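Local atomic coordinates of heat-shock protein cognate (HSC) co-chaperone sgt12 (Aspergillus fumigatus, PDB entry 3SZ7), a protein that acts as an Hsc70 co-chaperone that preferentially binds tail-anchored proteins destined for the endoplasmic reticulum and directs them to the GET pathway through Get4 and Get5. Residues 17-22 against 48-53; 70-75 against 80-85. All coordinates share one frame; numbering follows the deposited sequence.

Interaction 1: residues 17-22 against 48-53; sequences EGNAAM and LSNRAA
Two helices that face the groove of the TPR superhelix, 9-23 and 45-57, meet here through Asn-19 against Asn-50 and Met-22 against Ala-53. The two side chains cross at about a right angle: OD1 of Asn-19 lies 3.1 Å from ND2 of Asn-50, with the amide planes 61° apart and a geometry too poor for a hydrogen bond. That oxygen is held instead by the hydroxyl of Tyr-34, on helix 27-40, whose side chain also touches Asn-50. The spacing of the two asparagines, one in each of two successive TPR repeats, matches the pair in the carboxylate clamp of TPR domains that bind the C-terminal tails of Hsp70 and Hsp90. This is consistent with the binding of HSC family members by this domain; asparagine suits such a place because its amide can donate a hydrogen bond to a carboxylate. One turn further on, the contact becomes apolar. Met-22 bends at chi2 and chi3 (-67° and -65°), which brings CE within 4.2 Å of Ala-53 CB and 4.0 Å of Ala-53 O. The flexible thioether spans the gap to the small alanine, while Ala-30 and Tyr-34 touch the same methionine from helix 27-40.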
# COMPACT_ATOMS: atom_id res chain seq x y z
N GLU A 17 11.86 -9.03 15.94
CA GLU A 17 10.84 -9.18 16.96
C GLU A 17 9.53 -8.56 16.49
O GLU A 17 8.44 -9.05 16.81
CB GLU A 17 11.30 -8.54 18.27
CG GLU A 17 12.49 -9.26 18.90
CD GLU A 17 13.01 -8.59 20.15
OE1 GLU A 17 12.51 -7.49 20.49
OE2 GLU A 17 13.91 -9.16 20.81
N GLY A 18 9.64 -7.48 15.72
CA GLY A 18 8.48 -6.88 15.08
C GLY A 18 7.86 -7.81 14.06
O GLY A 18 6.63 -7.92 13.97
N ASN A 19 8.70 -8.47 13.27
CA ASN A 19 8.22 -9.43 12.27
C ASN A 19 7.48 -10.60 12.91
O ASN A 19 6.49 -11.09 12.38
CB ASN A 19 9.38 -9.95 11.42
CG ASN A 19 9.84 -8.95 10.37
OD1 ASN A 19 9.35 -7.82 10.30
ND2 ASN A 19 10.78 -9.37 9.54
N ALA A 20 7.99 -11.05 14.06
CA ALA A 20 7.35 -12.14 14.79
C ALA A 20 6.00 -11.71 15.34
O ALA A 20 5.05 -12.49 15.37
CB ALA A 20 8.26 -12.62 15.92
N ALA A 21 5.91 -10.45 15.78
CA ALA A 21 4.66 -9.91 16.27
C ALA A 21 3.61 -9.89 15.16
O ALA A 21 2.46 -10.27 15.37
CB ALA A 21 4.87 -8.51 16.84
N MET A 22 4.02 -9.45 13.97
CA MET A 22 3.15 -9.48 12.80
C MET A 22 2.60 -10.88 12.56
O MET A 22 1.41 -11.05 12.30
CB MET A 22 3.91 -9.01 11.55
CG MET A 22 4.21 -7.53 11.53
SD MET A 22 2.72 -6.54 11.37
CE MET A 22 2.16 -7.02 9.74
N LEU A 48 10.66 1.22 7.95
CA LEU A 48 9.48 2.01 7.60
C LEU A 48 8.44 1.18 6.87
O LEU A 48 7.24 1.27 7.17
CB LEU A 48 9.85 3.22 6.74
CG LEU A 48 10.48 4.40 7.47
CD1 LEU A 48 10.97 5.43 6.47
CD2 LEU A 48 9.47 5.01 8.42
N SER A 49 8.88 0.38 5.91
CA SER A 49 7.94 -0.39 5.11
C SER A 49 7.31 -1.51 5.93
O SER A 49 6.15 -1.86 5.72
CB SER A 49 8.60 -0.94 3.85
OG SER A 49 9.08 0.13 3.05
N ASN A 50 8.07 -2.04 6.88
CA ASN A 50 7.51 -2.99 7.83
C ASN A 50 6.46 -2.36 8.75
O ASN A 50 5.40 -2.94 8.96
CB ASN A 50 8.61 -3.68 8.65
CG ASN A 50 9.31 -4.78 7.86
OD1 ASN A 50 9.00 -5.03 6.70
ND2 ASN A 50 10.28 -5.43 8.50
N ARG A 51 6.75 -1.18 9.28
CA ARG A 51 5.77 -0.51 10.13
C ARG A 51 4.52 -0.14 9.32
O ARG A 51 3.40 -0.16 9.85
CB ARG A 51 6.35 0.73 10.82
CG ARG A 51 5.47 1.23 11.96
CD ARG A 51 6.14 2.32 12.80
NE ARG A 51 6.39 3.52 12.02
CZ ARG A 51 6.93 4.63 12.52
NH1 ARG A 51 7.27 4.69 13.80
NH2 ARG A 51 7.12 5.68 11.73
N ALA A 52 4.71 0.19 8.05
CA ALA A 52 3.58 0.45 7.15
C ALA A 52 2.68 -0.77 7.04
O ALA A 52 1.46 -0.64 7.02
CB ALA A 52 4.07 0.88 5.77
N ALA A 53 3.27 -1.95 6.98
CA ALA A 53 2.49 -3.18 6.87
C ALA A 53 1.65 -3.38 8.12
O ALA A 53 0.49 -3.83 8.04
CB ALA A 53 3.40 -4.38 6.65

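Interaction 2: residues 70-75 against 80-85; sequences LATVVD and KAWSRL
Thr-72 lays its methyl group on the indole of Trp-82, a CH-pi contact in which CG2 sits 3.7 Å from the centroid of the six-membered ring and only 15° off its normal. Beside it the CB atoms of Ala-71 and Ala-81 meet at 3.6 Å, and CG2 of Thr-72 also touches Ala-81 CB at 3.7 Å. This is the junction between two TPR repeats, where the last helix of one, 61-74, turns back against the first helix of the next, 79-91. The short segments run nearly antiparallel, at 150°, with axes 8.8 Å apart. Alanine suits the tight part of this interface because a single methyl from each helix lets the backbones come close: the CA atoms of Thr-72 and Ala-81 are 5.8 Å apart. Threonine fits the neighbouring position by serving two needs. Its CG2, anti to the carbonyl carbon, packs over the indole, while OG1 makes a hydrogen bond with the backbone O of Glu-69 in the preceding turn of its own helix. Further out, Ala-101, Lys-104 and Ala-108 of helix 95-109 touch the tryptophan, joining it to the rest of the third repeat. The turn between the two helices begins at Asp-75, which leaves helical geometry and accepts a hydrogen bond at OD1 from Lys-77 N, forming an Asx turn. The carbonyl O of the next residue, Pro-76, takes the hydrogen bond from Trp-82 NE1, which helps hold the indole at its angle under the Thr-72 methyl.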
# COMPACT_ATOMS: atom_id res chain seq x y z
N LEU A 70 7.49 7.96 3.04
CA LEU A 70 8.80 8.34 3.53
C LEU A 70 9.86 7.36 3.05
O LEU A 70 10.96 7.76 2.66
CB LEU A 70 8.81 8.46 5.06
CG LEU A 70 10.16 8.96 5.60
CD1 LEU A 70 10.51 10.30 4.97
CD2 LEU A 70 10.11 9.06 7.12
N ALA A 71 9.54 6.07 3.08
CA ALA A 71 10.45 5.05 2.56
C ALA A 71 10.77 5.26 1.08
O ALA A 71 11.91 5.09 0.66
CB ALA A 71 9.90 3.66 2.80
N THR A 72 9.76 5.62 0.29
CA THR A 72 9.97 5.85 -1.14
C THR A 72 10.75 7.13 -1.39
O THR A 72 11.40 7.28 -2.43
CB THR A 72 8.65 5.91 -1.94
OG1 THR A 72 7.86 7.03 -1.50
CG2 THR A 72 7.86 4.62 -1.78
N VAL A 73 10.69 8.07 -0.44
CA VAL A 73 11.43 9.31 -0.57
C VAL A 73 12.91 9.06 -0.27
O VAL A 73 13.79 9.55 -0.97
CB VAL A 73 10.89 10.41 0.38
CG1 VAL A 73 11.81 11.61 0.38
CG2 VAL A 73 9.48 10.81 -0.02
N VAL A 74 13.16 8.28 0.78
CA VAL A 74 14.52 7.91 1.17
C VAL A 74 15.17 6.98 0.15
O VAL A 74 16.34 7.13 -0.18
CB VAL A 74 14.52 7.23 2.55
CG1 VAL A 74 15.88 6.59 2.84
CG2 VAL A 74 14.15 8.24 3.63
N ASP A 75 14.39 6.02 -0.35
CA ASP A 75 14.91 5.02 -1.28
C ASP A 75 13.88 4.71 -2.37
O ASP A 75 13.16 3.71 -2.28
CB ASP A 75 15.28 3.75 -0.52
CG ASP A 75 16.04 2.76 -1.38
OD1 ASP A 75 16.21 3.02 -2.59
OD2 ASP A 75 16.47 1.71 -0.85
N LYS A 80 9.51 -2.71 -2.53
CA LYS A 80 8.54 -3.08 -1.49
C LYS A 80 7.81 -1.86 -0.92
O LYS A 80 6.61 -1.92 -0.64
CB LYS A 80 9.19 -3.90 -0.37
CG LYS A 80 8.18 -4.63 0.52
CD LYS A 80 8.86 -5.47 1.61
CE LYS A 80 9.61 -6.66 1.03
NZ LYS A 80 8.71 -7.76 0.58
N ALA A 81 8.52 -0.75 -0.77
CA ALA A 81 7.92 0.47 -0.23
C ALA A 81 6.81 0.97 -1.15
O ALA A 81 5.77 1.44 -0.68
CB ALA A 81 8.98 1.55 -0.02
N TRP A 82 7.02 0.87 -2.46
CA TRP A 82 6.02 1.31 -3.43
C TRP A 82 4.79 0.41 -3.38
O TRP A 82 3.66 0.88 -3.54
CB TRP A 82 6.59 1.32 -4.85
CG TRP A 82 7.58 2.41 -5.11
CD1 TRP A 82 8.93 2.26 -5.29
CD2 TRP A 82 7.30 3.81 -5.21
NE1 TRP A 82 9.50 3.49 -5.51
CE2 TRP A 82 8.53 4.45 -5.46
CE3 TRP A 82 6.14 4.58 -5.12
CZ2 TRP A 82 8.63 5.84 -5.62
CZ3 TRP A 82 6.24 5.96 -5.28
CH2 TRP A 82 7.48 6.57 -5.52
N SER A 83 5.02 -0.88 -3.17
CA SER A 83 3.91 -1.83 -3.06
C SER A 83 3.06 -1.52 -1.82
O SER A 83 1.83 -1.59 -1.88
CB SER A 83 4.43 -3.26 -3.00
OG SER A 83 3.35 -4.18 -3.01
N ARG A 84 3.73 -1.19 -0.72
CA ARG A 84 3.05 -0.80 0.52
C ARG A 84 2.24 0.46 0.32
O ARG A 84 1.12 0.56 0.79
CB ARG A 84 4.07 -0.55 1.63
CG ARG A 84 4.87 -1.75 2.02
CD ARG A 84 4.21 -2.49 3.16
NE ARG A 84 5.01 -3.64 3.54
CZ ARG A 84 4.70 -4.90 3.26
NH1 ARG A 84 3.58 -5.17 2.60
NH2 ARG A 84 5.50 -5.88 3.64
N LEU A 85 2.84 1.43 -0.37
CA LEU A 85 2.18 2.71 -0.64
C LEU A 85 0.95 2.51 -1.53
O LEU A 85 -0.09 3.13 -1.32
CB LEU A 85 3.15 3.67 -1.31
CG LEU A 85 2.59 5.06 -1.63
CD1 LEU A 85 1.97 5.68 -0.39
CD2 LEU A 85 3.70 5.96 -2.19

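How the interactions relate
The centres of interactions 1 and 2 lie 14 Å apart, and they follow in series along the chain: 17-22 with 48-53 joins the first TPR repeat to the second, and 70-75 with 80-85 joins the second to the third. Helix 45-57 links them physically. Ser-49 rests its OG against the methyls of Ala-71 and Ala-81, and its backbone O takes a weak hydrogen bond from Arg-84 NE, while Ala-53 packs on the same arginine. Lys-80 and Arg-84 occupy positions that, by comparison with related TPR domains, probably belong to the same carboxylate clamp as Asn-19 and Asn-50, so the stacking of the repeats probably sets the spacing of the chaperone-binding groove.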